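Local coordinates for packaging protein UL32 (Human herpesvirus 8 type M, PDB 6XF9), which forms a zinc-binding pentameric ring required for herpesviral genome packaging and probably helps bring new capsids to the nuclear replication compartments, at residues 440-445 with 456-461; 157-162 with 421-426; 161-166 with 282-287; 427-432 with 461-466; 88-93 with 302-307. All coordinates share one frame; numbering follows the deposited sequence.

Interaction 1 (440-445 with 456-461); sequences DIIREL and LAHPSQ
Buried packing of helix 435-451 against the first turn of helix 459-465, in the C-terminal part of the chain, sets I442 and L445 on P459, with H458 and S460 in van der Waals contact beside it. The CB of I442 points toward the other segment, and CG2, anti to the backbone N (chi1 -75° for CG1), ends among P459, H458 and S460. It meets P459 CB at 4.1 Å, and lies 4.0 Å from both H458 CE1 and S460 N; the side chains of I442 and H458 cross at about a right angle. One turn on, L445 CG touches P459 CG at 4.2 Å. Proline suits a first helical turn, where its lack of an N-H costs nothing. H458 is the N-cap: its ND1 accepts from S460 N at 3.2 Å (155°), the donor tilted 30° from the ring plane. The same ND1 is 2.6 Å from S460 OG, a hydrogen bond in which either could be the donor; the two together probably limit the ring's rotation. T175 of the second subunit packs on I442, H458 and S460, while helix 416-430 lies against the site through F425, which touches both L445 and P459.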
# COMPACT_ATOMS: atom_id res chain seq x y z
N ASP D 440 -13.86 -2.93 -6.42
CA ASP D 440 -14.40 -2.64 -5.10
C ASP D 440 -15.89 -2.95 -5.02
O ASP D 440 -16.38 -3.48 -4.02
CB ASP D 440 -14.12 -1.17 -4.77
CG ASP D 440 -12.83 -1.00 -4.00
OD1 ASP D 440 -12.60 -1.84 -3.10
OD2 ASP D 440 -12.05 -0.06 -4.32
N ILE D 441 -16.64 -2.55 -6.05
CA ILE D 441 -18.05 -2.89 -6.13
C ILE D 441 -18.23 -4.40 -6.13
O ILE D 441 -19.01 -4.96 -5.34
CB ILE D 441 -18.66 -2.24 -7.38
CG1 ILE D 441 -18.60 -0.72 -7.24
CG2 ILE D 441 -20.07 -2.69 -7.57
CD1 ILE D 441 -18.98 0.05 -8.50
N ILE D 442 -17.47 -5.10 -6.97
CA ILE D 442 -17.60 -6.55 -7.11
C ILE D 442 -17.36 -7.25 -5.78
O ILE D 442 -18.05 -8.22 -5.45
CB ILE D 442 -16.65 -7.06 -8.21
CG1 ILE D 442 -17.22 -6.70 -9.57
CG2 ILE D 442 -16.45 -8.55 -8.06
CD1 ILE D 442 -16.28 -6.92 -10.71
N ARG D 443 -16.36 -6.81 -5.01
CA ARG D 443 -16.10 -7.50 -3.74
C ARG D 443 -17.17 -7.18 -2.70
O ARG D 443 -17.56 -8.06 -1.91
CB ARG D 443 -14.66 -7.24 -3.26
CG ARG D 443 -14.38 -6.23 -2.17
CD ARG D 443 -12.88 -6.31 -1.72
NE ARG D 443 -11.93 -6.20 -2.83
CZ ARG D 443 -11.16 -7.20 -3.27
NH1 ARG D 443 -11.23 -8.41 -2.70
NH2 ARG D 443 -10.32 -7.01 -4.30
N GLU D 444 -17.64 -5.93 -2.63
CA GLU D 444 -18.74 -5.64 -1.69
C GLU D 444 -20.03 -6.33 -2.12
O GLU D 444 -20.82 -6.77 -1.28
CB GLU D 444 -18.94 -4.13 -1.56
CG GLU D 444 -20.00 -3.72 -0.55
CD GLU D 444 -19.69 -4.17 0.88
OE1 GLU D 444 -18.51 -4.41 1.19
OE2 GLU D 444 -20.64 -4.26 1.71
N LEU D 445 -20.30 -6.39 -3.42
CA LEU D 445 -21.50 -7.05 -3.90
C LEU D 445 -21.46 -8.54 -3.63
O LEU D 445 -22.49 -9.15 -3.32
CB LEU D 445 -21.66 -6.78 -5.39
CG LEU D 445 -22.74 -7.60 -6.10
CD1 LEU D 445 -24.11 -7.42 -5.44
CD2 LEU D 445 -22.78 -7.11 -7.51
N LEU D 456 -25.56 -16.81 -6.50
CA LEU D 456 -25.28 -16.47 -7.88
C LEU D 456 -23.86 -16.91 -8.18
O LEU D 456 -23.07 -17.15 -7.27
CB LEU D 456 -25.45 -14.96 -8.12
CG LEU D 456 -26.81 -14.42 -7.66
CD1 LEU D 456 -26.85 -12.96 -7.96
CD2 LEU D 456 -27.97 -15.12 -8.30
N ALA D 457 -23.54 -17.03 -9.47
CA ALA D 457 -22.14 -17.11 -9.84
C ALA D 457 -21.43 -15.85 -9.39
O ALA D 457 -22.05 -14.83 -9.08
CB ALA D 457 -21.98 -17.31 -11.35
N HIS D 458 -20.11 -15.92 -9.35
CA HIS D 458 -19.34 -14.81 -8.83
C HIS D 458 -19.47 -13.61 -9.76
O HIS D 458 -19.34 -13.77 -10.98
CB HIS D 458 -17.88 -15.20 -8.67
CG HIS D 458 -17.10 -14.24 -7.85
ND1 HIS D 458 -16.48 -13.13 -8.39
CD2 HIS D 458 -16.86 -14.19 -6.52
CE1 HIS D 458 -15.89 -12.44 -7.42
NE2 HIS D 458 -16.12 -13.07 -6.28
N PRO D 459 -19.73 -12.40 -9.24
CA PRO D 459 -19.95 -11.26 -10.14
C PRO D 459 -18.82 -10.99 -11.11
O PRO D 459 -19.10 -10.54 -12.23
CB PRO D 459 -20.14 -10.09 -9.17
CG PRO D 459 -20.72 -10.72 -7.97
CD PRO D 459 -20.11 -12.09 -7.85
N SER D 460 -17.57 -11.29 -10.76
CA SER D 460 -16.49 -11.08 -11.73
C SER D 460 -16.66 -12.01 -12.91
O SER D 460 -16.45 -11.60 -14.06
CB SER D 460 -15.13 -11.30 -11.07
OG SER D 460 -15.02 -12.61 -10.52
N GLN D 461 -17.03 -13.26 -12.65
CA GLN D 461 -17.37 -14.17 -13.74
C GLN D 461 -18.52 -13.60 -14.55
O GLN D 461 -18.45 -13.55 -15.79
CB GLN D 461 -17.70 -15.56 -13.18
CG GLN D 461 -18.45 -16.43 -14.18
CD GLN D 461 -18.88 -17.81 -13.64
OE1 GLN D 461 -18.68 -18.11 -12.45
NE2 GLN D 461 -19.49 -18.62 -14.50

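Interaction 2 (157-162 with 421-426); sequences EFIRGM and LVFLFK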
# COMPACT_ATOMS: atom_id res chain seq x y z
N GLU D 157 -25.90 8.51 -9.84
CA GLU D 157 -24.62 8.66 -10.51
C GLU D 157 -24.36 7.49 -11.45
O GLU D 157 -24.06 7.68 -12.64
CB GLU D 157 -23.48 8.79 -9.50
CG GLU D 157 -23.59 10.06 -8.69
CD GLU D 157 -23.40 11.30 -9.56
OE1 GLU D 157 -22.27 11.47 -10.10
OE2 GLU D 157 -24.38 12.08 -9.72
N PHE D 158 -24.49 6.26 -10.95
CA PHE D 158 -24.16 5.13 -11.82
C PHE D 158 -25.22 4.89 -12.88
O PHE D 158 -24.91 4.29 -13.91
CB PHE D 158 -23.93 3.88 -11.01
CG PHE D 158 -22.58 3.82 -10.40
CD1 PHE D 158 -22.24 4.68 -9.37
CD2 PHE D 158 -21.62 2.94 -10.89
CE1 PHE D 158 -20.97 4.63 -8.79
CE2 PHE D 158 -20.35 2.87 -10.33
CZ PHE D 158 -20.02 3.72 -9.28
N ILE D 159 -26.48 5.25 -12.66
CA ILE D 159 -27.40 5.17 -13.78
C ILE D 159 -27.05 6.23 -14.82
O ILE D 159 -27.09 5.96 -16.02
CB ILE D 159 -28.86 5.27 -13.33
CG1 ILE D 159 -29.21 4.00 -12.55
CG2 ILE D 159 -29.77 5.38 -14.54
CD1 ILE D 159 -30.44 4.11 -11.76
N ARG D 160 -26.70 7.44 -14.36
CA ARG D 160 -26.28 8.49 -15.29
C ARG D 160 -25.04 8.06 -16.08
O ARG D 160 -24.89 8.43 -17.25
CB ARG D 160 -26.02 9.79 -14.53
CG ARG D 160 -26.13 11.00 -15.43
CD ARG D 160 -26.04 12.34 -14.69
NE ARG D 160 -24.70 12.58 -14.17
CZ ARG D 160 -24.39 12.59 -12.88
NH1 ARG D 160 -25.33 12.40 -11.96
NH2 ARG D 160 -23.13 12.81 -12.51
N GLY D 161 -24.13 7.30 -15.46
CA GLY D 161 -23.01 6.73 -16.20
C GLY D 161 -23.46 5.84 -17.34
O GLY D 161 -22.92 5.91 -18.45
N MET D 162 -24.45 4.97 -17.10
CA MET D 162 -24.95 4.11 -18.17
C MET D 162 -25.55 4.91 -19.32
O MET D 162 -25.56 4.44 -20.46
CB MET D 162 -25.99 3.15 -17.61
CG MET D 162 -25.40 2.13 -16.69
SD MET D 162 -26.62 0.88 -16.28
CE MET D 162 -27.40 1.64 -14.84
N LEU D 421 -26.18 -1.68 -4.68
CA LEU D 421 -25.07 -2.43 -5.23
C LEU D 421 -25.43 -3.06 -6.57
O LEU D 421 -24.60 -3.12 -7.48
CB LEU D 421 -24.60 -3.50 -4.25
CG LEU D 421 -23.89 -2.90 -3.05
CD1 LEU D 421 -23.67 -3.97 -2.03
CD2 LEU D 421 -22.58 -2.30 -3.49
N VAL D 422 -26.67 -3.49 -6.74
CA VAL D 422 -27.05 -4.06 -8.03
C VAL D 422 -26.94 -3.02 -9.13
O VAL D 422 -26.46 -3.31 -10.24
CB VAL D 422 -28.46 -4.66 -7.93
CG1 VAL D 422 -28.99 -4.99 -9.31
CG2 VAL D 422 -28.44 -5.88 -7.03
N PHE D 423 -27.34 -1.77 -8.84
CA PHE D 423 -27.24 -0.71 -9.85
C PHE D 423 -25.80 -0.27 -10.09
O PHE D 423 -25.46 0.15 -11.20
CB PHE D 423 -28.09 0.48 -9.44
CG PHE D 423 -29.50 0.33 -9.85
CD1 PHE D 423 -29.84 0.48 -11.18
CD2 PHE D 423 -30.47 -0.04 -8.95
CE1 PHE D 423 -31.14 0.30 -11.59
CE2 PHE D 423 -31.77 -0.23 -9.37
CZ PHE D 423 -32.10 -0.06 -10.69
N LEU D 424 -24.98 -0.28 -9.05
CA LEU D 424 -23.56 -0.03 -9.24
C LEU D 424 -22.94 -1.06 -10.18
O LEU D 424 -22.27 -0.71 -11.15
CB LEU D 424 -22.87 0.01 -7.87
CG LEU D 424 -22.81 1.42 -7.24
CD1 LEU D 424 -24.12 2.18 -7.29
CD2 LEU D 424 -22.34 1.34 -5.81
N PHE D 425 -23.23 -2.35 -9.95
CA PHE D 425 -22.68 -3.42 -10.79
C PHE D 425 -23.15 -3.31 -12.23
O PHE D 425 -22.35 -3.32 -13.17
CB PHE D 425 -23.05 -4.77 -10.19
CG PHE D 425 -22.60 -5.95 -11.02
CD1 PHE D 425 -21.32 -6.45 -10.89
CD2 PHE D 425 -23.47 -6.56 -11.90
CE1 PHE D 425 -20.91 -7.54 -11.64
CE2 PHE D 425 -23.07 -7.65 -12.65
CZ PHE D 425 -21.79 -8.14 -12.52
N LYS D 426 -24.46 -3.18 -12.46
CA LYS D 426 -24.92 -2.96 -13.83
C LYS D 426 -24.24 -1.75 -14.45
O LYS D 426 -24.12 -1.66 -15.68
CB LYS D 426 -26.45 -2.82 -13.86
CG LYS D 426 -27.19 -4.07 -13.44
CD LYS D 426 -26.64 -5.31 -14.14
CE LYS D 426 -27.32 -5.53 -15.46
NZ LYS D 426 -26.61 -6.50 -16.32
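The ammonium nitrogen of K426, NZ, is gripped by a salt bridge to D370 OD2 and a hydrogen bond to Q429 OE1, while the backbone carbonyl of the same lysine faces helix 145-164. There M162 SD lies 3.6 Å from K426 O in a van der Waals approach; the methionine chain bends at chi3 (-88°), and its unbranched thioether lies against the backbone carbonyl. Aromatic and aliphatic groups make the rest of the interface. L424 CG sits over the face of the F158 ring, 3.8 Å from its centroid and only 6° off the normal, a CH-pi contact in which the flat ring gives a broad face to the branched leucine end. On the flank of this pair, I159 CD1 reaches F423 CD1 at 3.7 Å, meeting the ring obliquely. F423 is in turn met edge-to-face by H87. The short helical segments run in nearly the same direction, at 26° with axes 8.7 Å apart, close packing of the kind found in the core of largely helical proteins, here joining distant parts of the sequence.

Interaction 3 (161-166 with 282-287); sequences GMLTGT and PTLGLR
Packing of M162 and L163, in the last turn of helix 145-164, on the irregular segment 282-287 joins a helix C-terminus followed by glycine to a loop beside the zinc site of C296, C299, H366 and C373; the P282 side chain is about 9 Å from the metal. Contacts between side chain and backbone come first: M162 CE lies 3.6 Å from P282 O, and its SD lies 3.9 Å from T283 CA, so the thioether runs along the loop's main chain. Between side chains, L284 CD1 meets L163 CB at 3.9 Å. L284 has positive phi (59°), unusual for a leucine; its CB points to the helix, and the first torsion carries CD1 on to L163. Among polar groups, R287 gives its NE to N430 OD1, which links the loop to the end of helix 416-430. The helix ends at T164; G165 follows with positive phi (112°), a backbone shape that glycine, without a CB, takes readily. Within the loop, T283 OG1 makes a weak hydrogen bond to G285 O at 3.1 Å.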
# COMPACT_ATOMS: atom_id res chain seq x y z
N GLY D 161 -24.13 7.30 -15.46
CA GLY D 161 -23.01 6.73 -16.20
C GLY D 161 -23.46 5.84 -17.34
O GLY D 161 -22.92 5.91 -18.45
N MET D 162 -24.45 4.97 -17.10
CA MET D 162 -24.95 4.11 -18.17
C MET D 162 -25.55 4.91 -19.32
O MET D 162 -25.56 4.44 -20.46
CB MET D 162 -25.99 3.15 -17.61
CG MET D 162 -25.40 2.13 -16.69
SD MET D 162 -26.62 0.88 -16.28
CE MET D 162 -27.40 1.64 -14.84
N LEU D 163 -26.08 6.10 -19.04
CA LEU D 163 -26.62 6.93 -20.10
C LEU D 163 -25.51 7.57 -20.93
O LEU D 163 -25.53 7.51 -22.17
CB LEU D 163 -27.53 8.01 -19.49
CG LEU D 163 -28.14 8.93 -20.53
CD1 LEU D 163 -29.17 8.18 -21.37
CD2 LEU D 163 -28.75 10.17 -19.88
N THR D 164 -24.50 8.15 -20.27
CA THR D 164 -23.49 8.94 -20.98
C THR D 164 -22.30 8.10 -21.43
O THR D 164 -21.59 8.51 -22.36
CB THR D 164 -22.99 10.11 -20.12
OG1 THR D 164 -22.31 9.63 -18.95
CG2 THR D 164 -24.16 11.01 -19.71
N GLY D 165 -22.05 6.96 -20.77
CA GLY D 165 -21.01 6.02 -21.14
C GLY D 165 -19.86 5.92 -20.17
O GLY D 165 -19.16 4.91 -20.16
N THR D 166 -19.65 6.94 -19.33
CA THR D 166 -18.61 6.88 -18.31
C THR D 166 -19.19 7.53 -17.06
O THR D 166 -20.10 8.36 -17.16
CB THR D 166 -17.32 7.61 -18.74
OG1 THR D 166 -17.50 9.03 -18.63
CG2 THR D 166 -16.96 7.31 -20.20
N PRO D 282 -33.91 -0.23 -17.11
CA PRO D 282 -32.87 0.23 -16.17
C PRO D 282 -31.49 0.50 -16.78
O PRO D 282 -30.75 1.34 -16.25
CB PRO D 282 -32.82 -0.90 -15.13
CG PRO D 282 -33.79 -2.00 -15.64
CD PRO D 282 -34.74 -1.28 -16.51
N THR D 283 -31.10 -0.19 -17.85
CA THR D 283 -29.74 -0.03 -18.37
C THR D 283 -29.62 1.04 -19.46
O THR D 283 -28.51 1.31 -19.92
CB THR D 283 -29.25 -1.37 -18.91
OG1 THR D 283 -29.96 -1.66 -20.11
CG2 THR D 283 -29.52 -2.48 -17.92
N LEU D 284 -30.72 1.66 -19.88
CA LEU D 284 -30.68 2.82 -20.77
C LEU D 284 -29.97 2.52 -22.10
O LEU D 284 -29.28 3.39 -22.65
CB LEU D 284 -30.03 4.02 -20.07
CG LEU D 284 -30.84 4.43 -18.85
CD1 LEU D 284 -30.27 5.66 -18.15
CD2 LEU D 284 -32.27 4.67 -19.28
N GLY D 285 -30.09 1.30 -22.59
CA GLY D 285 -29.50 0.94 -23.87
C GLY D 285 -29.63 -0.55 -24.09
O GLY D 285 -29.96 -1.31 -23.18
N LEU D 286 -29.43 -0.97 -25.32
CA LEU D 286 -29.44 -2.35 -25.66
C LEU D 286 -28.10 -2.74 -26.27
O LEU D 286 -27.85 -2.44 -27.37
CB LEU D 286 -30.56 -2.63 -26.62
CG LEU D 286 -30.68 -4.02 -27.12
CD1 LEU D 286 -30.73 -4.91 -25.94
CD2 LEU D 286 -31.96 -4.20 -27.82
N ARG D 287 -27.32 -3.52 -25.56
CA ARG D 287 -26.02 -3.95 -25.98
C ARG D 287 -25.93 -5.43 -25.93
O ARG D 287 -26.54 -6.00 -25.09
CB ARG D 287 -25.04 -3.49 -24.96
CG ARG D 287 -24.52 -2.13 -25.17
CD ARG D 287 -23.74 -1.74 -23.96
NE ARG D 287 -24.60 -1.18 -22.98
CZ ARG D 287 -25.04 0.05 -23.02
NH1 ARG D 287 -24.68 0.82 -24.01
NH2 ARG D 287 -25.83 0.50 -22.08

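Interaction 4 (427-432 with 461-466); sequences GLQNAR and QTSHLY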
# COMPACT_ATOMS: atom_id res chain seq x y z
N GLY D 427 -23.84 -0.78 -13.62
CA GLY D 427 -23.17 0.40 -14.13
C GLY D 427 -21.75 0.12 -14.59
O GLY D 427 -21.32 0.61 -15.64
N LEU D 428 -20.98 -0.63 -13.80
CA LEU D 428 -19.64 -0.95 -14.26
C LEU D 428 -19.68 -1.80 -15.52
O LEU D 428 -18.80 -1.70 -16.38
CB LEU D 428 -18.84 -1.65 -13.15
CG LEU D 428 -19.21 -3.03 -12.64
CD1 LEU D 428 -18.84 -4.14 -13.60
CD2 LEU D 428 -18.49 -3.27 -11.35
N GLN D 429 -20.75 -2.58 -15.68
CA GLN D 429 -20.96 -3.47 -16.81
C GLN D 429 -21.38 -2.74 -18.09
O GLN D 429 -21.23 -3.28 -19.18
CB GLN D 429 -22.00 -4.51 -16.40
CG GLN D 429 -21.92 -5.82 -17.06
CD GLN D 429 -22.89 -6.80 -16.45
OE1 GLN D 429 -23.81 -6.40 -15.75
NE2 GLN D 429 -22.69 -8.09 -16.69
N ASN D 430 -21.97 -1.55 -17.97
CA ASN D 430 -22.51 -0.84 -19.13
C ASN D 430 -21.88 0.53 -19.32
O ASN D 430 -22.40 1.33 -20.11
CB ASN D 430 -24.03 -0.66 -18.99
CG ASN D 430 -24.82 -1.97 -19.13
OD1 ASN D 430 -24.75 -2.68 -20.15
ND2 ASN D 430 -25.58 -2.30 -18.08
N ALA D 431 -20.76 0.83 -18.65
CA ALA D 431 -20.18 2.17 -18.69
C ALA D 431 -18.75 2.10 -18.17
O ALA D 431 -18.38 1.18 -17.44
CB ALA D 431 -20.99 3.18 -17.88
N ARG D 432 -17.96 3.09 -18.55
CA ARG D 432 -16.56 3.12 -18.17
C ARG D 432 -16.44 3.48 -16.69
O ARG D 432 -16.96 4.52 -16.25
CB ARG D 432 -15.79 4.12 -19.05
N GLN D 461 -17.03 -13.26 -12.65
CA GLN D 461 -17.37 -14.17 -13.74
C GLN D 461 -18.52 -13.60 -14.55
O GLN D 461 -18.45 -13.55 -15.79
CB GLN D 461 -17.70 -15.56 -13.18
CG GLN D 461 -18.45 -16.43 -14.18
CD GLN D 461 -18.88 -17.81 -13.64
OE1 GLN D 461 -18.68 -18.11 -12.45
NE2 GLN D 461 -19.49 -18.62 -14.50
N THR D 462 -19.57 -13.11 -13.88
CA THR D 462 -20.72 -12.56 -14.60
C THR D 462 -20.33 -11.36 -15.43
O THR D 462 -20.75 -11.24 -16.58
CB THR D 462 -21.84 -12.18 -13.64
OG1 THR D 462 -22.23 -13.32 -12.89
CG2 THR D 462 -23.04 -11.62 -14.40
N SER D 463 -19.55 -10.45 -14.85
CA SER D 463 -19.16 -9.28 -15.62
C SER D 463 -18.31 -9.64 -16.82
O SER D 463 -18.41 -8.98 -17.87
CB SER D 463 -18.39 -8.30 -14.74
OG SER D 463 -17.95 -7.24 -15.57
N HIS D 464 -17.46 -10.66 -16.69
CA HIS D 464 -16.70 -11.09 -17.86
C HIS D 464 -17.64 -11.65 -18.93
O HIS D 464 -17.51 -11.31 -20.11
CB HIS D 464 -15.62 -12.11 -17.47
CG HIS D 464 -14.38 -11.50 -16.87
ND1 HIS D 464 -13.55 -10.64 -17.56
CD2 HIS D 464 -13.77 -11.72 -15.67
CE1 HIS D 464 -12.53 -10.29 -16.78
NE2 HIS D 464 -12.63 -10.95 -15.64
N LEU D 465 -18.63 -12.45 -18.52
CA LEU D 465 -19.40 -13.25 -19.47
C LEU D 465 -20.47 -12.44 -20.23
O LEU D 465 -20.52 -12.49 -21.47
CB LEU D 465 -20.06 -14.42 -18.74
CG LEU D 465 -19.21 -15.62 -18.27
CD1 LEU D 465 -20.09 -16.76 -17.69
CD2 LEU D 465 -18.24 -16.12 -19.35
N TYR D 466 -21.30 -11.66 -19.53
CA TYR D 466 -22.60 -11.25 -20.07
C TYR D 466 -22.82 -9.74 -20.04
O TYR D 466 -22.09 -8.98 -19.39
CB TYR D 466 -23.76 -11.94 -19.31
CG TYR D 466 -23.73 -13.45 -19.42
CD1 TYR D 466 -23.52 -14.06 -20.63
CD2 TYR D 466 -23.88 -14.24 -18.30
CE1 TYR D 466 -23.49 -15.44 -20.75
CE2 TYR D 466 -23.84 -15.63 -18.40
CZ TYR D 466 -23.64 -16.21 -19.64
OH TYR D 466 -23.57 -17.58 -19.76
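The carboxamide of Q429 is the flat group that reaches across this contact, its NE2 meeting Y466 O, whereas the Y466 ring is turned elsewhere: one face is covered over its centre by L465 CB, 3.7 Å above the plane, and the ring of H364 meets it with the planes at about 85°. The arrangement brings the C-terminal turn of helix 416-430 beside helix 459-465 in a largely helical fold. Y466 is the first residue to leave helical geometry, and its hydroxyl bonds to H364 of helix 360-369, so the phenol ties this chain end to another helix while the backbone carbonyl of Y466 faces Q429. Glutamine suits the spot because a long chain ending in both a donor and an acceptor can serve two neighbours. Its CG lies anti to the backbone N (chi1 -151°) and the chain runs straight beyond it, carrying the amide to the other helix. The oxygen side is engaged by K426: OE1 takes a hydrogen bond from NZ, which leaves NE2 turned toward the second helix. Next to this polar pair, L428 CD1 comes to 3.8 Å from the OG of S463, whose small side chain allows the CA atoms of Q429 and S463 to lie 6.2 Å apart. L428 also touches I441 and I442 of helix 435-451. The bond itself, Q429 NE2 to Y466 O, is 2.9 Å long but weak, bent to 125° at the hydrogen.

Interaction 5 (88-93 with 302-307); sequences CWTSTM and LAAHPE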
# COMPACT_ATOMS: atom_id res chain seq x y z
N CYS D 88 -38.17 -3.28 -15.08
CA CYS D 88 -38.00 -3.65 -16.48
C CYS D 88 -38.77 -2.68 -17.36
O CYS D 88 -39.32 -1.68 -16.88
CB CYS D 88 -38.41 -5.10 -16.71
SG CYS D 88 -40.02 -5.49 -16.06
N TRP D 89 -38.78 -2.95 -18.67
CA TRP D 89 -39.54 -2.09 -19.57
C TRP D 89 -41.04 -2.21 -19.29
O TRP D 89 -41.71 -1.20 -19.08
CB TRP D 89 -39.24 -2.43 -21.04
CG TRP D 89 -40.12 -1.65 -21.96
CD1 TRP D 89 -39.94 -0.38 -22.39
CD2 TRP D 89 -41.38 -2.08 -22.49
NE1 TRP D 89 -40.99 0.00 -23.19
CE2 TRP D 89 -41.88 -1.03 -23.27
CE3 TRP D 89 -42.11 -3.26 -22.39
CZ2 TRP D 89 -43.09 -1.13 -23.93
CZ3 TRP D 89 -43.31 -3.35 -23.07
CH2 TRP D 89 -43.79 -2.29 -23.81
N THR D 90 -41.54 -3.44 -19.20
CA THR D 90 -42.97 -3.66 -19.04
C THR D 90 -43.53 -2.99 -17.80
O THR D 90 -44.64 -2.44 -17.83
CB THR D 90 -43.30 -5.16 -18.99
OG1 THR D 90 -42.88 -5.79 -20.20
CG2 THR D 90 -44.80 -5.37 -18.81
N SER D 91 -42.79 -3.02 -16.70
CA SER D 91 -43.27 -2.39 -15.47
C SER D 91 -43.31 -0.88 -15.62
O SER D 91 -44.15 -0.22 -14.99
CB SER D 91 -42.43 -2.77 -14.27
OG SER D 91 -42.25 -4.18 -14.20
N THR D 92 -42.41 -0.30 -16.42
CA THR D 92 -42.46 1.14 -16.67
C THR D 92 -43.63 1.50 -17.58
O THR D 92 -44.34 2.48 -17.33
CB THR D 92 -41.15 1.60 -17.29
OG1 THR D 92 -40.08 1.24 -16.40
CG2 THR D 92 -41.14 3.12 -17.52
N MET D 93 -43.85 0.69 -18.62
CA MET D 93 -45.00 0.87 -19.51
C MET D 93 -46.30 0.82 -18.73
O MET D 93 -47.15 1.70 -18.86
CB MET D 93 -44.95 -0.22 -20.58
CG MET D 93 -45.95 -0.12 -21.73
SD MET D 93 -45.88 1.40 -22.71
CE MET D 93 -46.69 0.79 -24.18
N LEU D 302 -41.35 -11.76 -16.31
CA LEU D 302 -41.72 -11.73 -14.90
C LEU D 302 -42.81 -10.69 -14.65
O LEU D 302 -43.70 -10.92 -13.83
CB LEU D 302 -40.50 -11.45 -14.03
CG LEU D 302 -39.48 -12.58 -13.95
CD1 LEU D 302 -38.41 -12.22 -12.96
CD2 LEU D 302 -40.12 -13.89 -13.52
N ALA D 303 -42.76 -9.57 -15.35
CA ALA D 303 -43.74 -8.51 -15.16
C ALA D 303 -44.88 -8.56 -16.17
O ALA D 303 -45.92 -7.93 -15.94
CB ALA D 303 -43.07 -7.14 -15.26
N ALA D 304 -44.72 -9.28 -17.27
CA ALA D 304 -45.66 -9.21 -18.37
C ALA D 304 -46.59 -10.41 -18.45
O ALA D 304 -47.58 -10.36 -19.18
CB ALA D 304 -44.90 -9.08 -19.69
N HIS D 305 -46.32 -11.47 -17.69
CA HIS D 305 -47.06 -12.70 -17.88
C HIS D 305 -47.29 -13.43 -16.57
O HIS D 305 -46.36 -13.57 -15.76
CB HIS D 305 -46.32 -13.62 -18.84
CG HIS D 305 -47.16 -14.74 -19.36
ND1 HIS D 305 -47.62 -15.77 -18.56
CD2 HIS D 305 -47.62 -15.00 -20.61
CE1 HIS D 305 -48.32 -16.61 -19.29
NE2 HIS D 305 -48.33 -16.17 -20.54
N PRO D 306 -48.50 -13.98 -16.38
CA PRO D 306 -48.90 -14.44 -15.03
C PRO D 306 -48.17 -15.67 -14.54
O PRO D 306 -48.15 -15.90 -13.33
CB PRO D 306 -50.40 -14.72 -15.18
CG PRO D 306 -50.83 -13.86 -16.35
CD PRO D 306 -49.66 -13.89 -17.29
N GLU D 307 -47.66 -16.53 -15.42
CA GLU D 307 -47.01 -17.75 -14.95
C GLU D 307 -45.50 -17.75 -15.15
O GLU D 307 -44.86 -18.79 -14.92
CB GLU D 307 -47.67 -18.97 -15.58
CG GLU D 307 -48.12 -18.70 -16.98
CD GLU D 307 -49.03 -19.78 -17.56
OE1 GLU D 307 -49.01 -20.92 -17.04
OE2 GLU D 307 -49.77 -19.48 -18.53
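The start of helix 89-106 and the end of helix 297-304 come close enough to bring the CA atoms of S91 and A303 to 6.1 Å and those of T90 and A304 to 6.2 Å, an approach that small residues permit. A303 CB is the central point of contact. C88 SG reaches it at 3.6 Å and S91 OG at 3.2 Å, a tight fit against a methyl group. C88 occupies the N-cap position, and its SG stands between the backbone N and the carbonyl carbon (chi1 50°), which directs the sulfur at the alanine. The hydroxyl of S91 has its polar partner elsewhere, in P86 O, so its contact with A303 is one of packing. T90 turns its methyl to the other alanine: CG2 lies 3.8 Å from A304 CB, with OG1 at 3.9 Å from the same carbon. Threonine suits the place because its methyl packs on A304 while its hydroxyl is hydrogen-bonded close by in the chain. E300, one turn before A303, accepts hydrogen bonds from W89 N and T90 N, tying the two helices together. Tight packing of alanine, cysteine, serine and threonine where the two helix ends meet fits this place beside the zinc site of C296, C299, H366 and C373, whose metal lies about 8 Å from the C88 side chain.

How the interactions relate
Interactions 2, 3 and 5 lie inside the subunit and touch no other chain, whereas interactions 1 and 4 also meet the second subunit. Helix 416-430 serves both interactions 2 and 4, helix 145-164 both 2 and 3, and helix 459-465 both 1 and 4. Interactions 1 and 2 meet through F425 and I441, and interactions 3 and 4 through R287 with N430 and G165 with R432. Chemistry follows position: 2 is aromatic and aliphatic, 5 is packed from small side chains nearest the chain's centre, 3 sets side chains on loop backbone, and the partly buried 4 alone has a hydrogen bond between its segments. Interaction 5 touches only interaction 3, where P282 packs on C88.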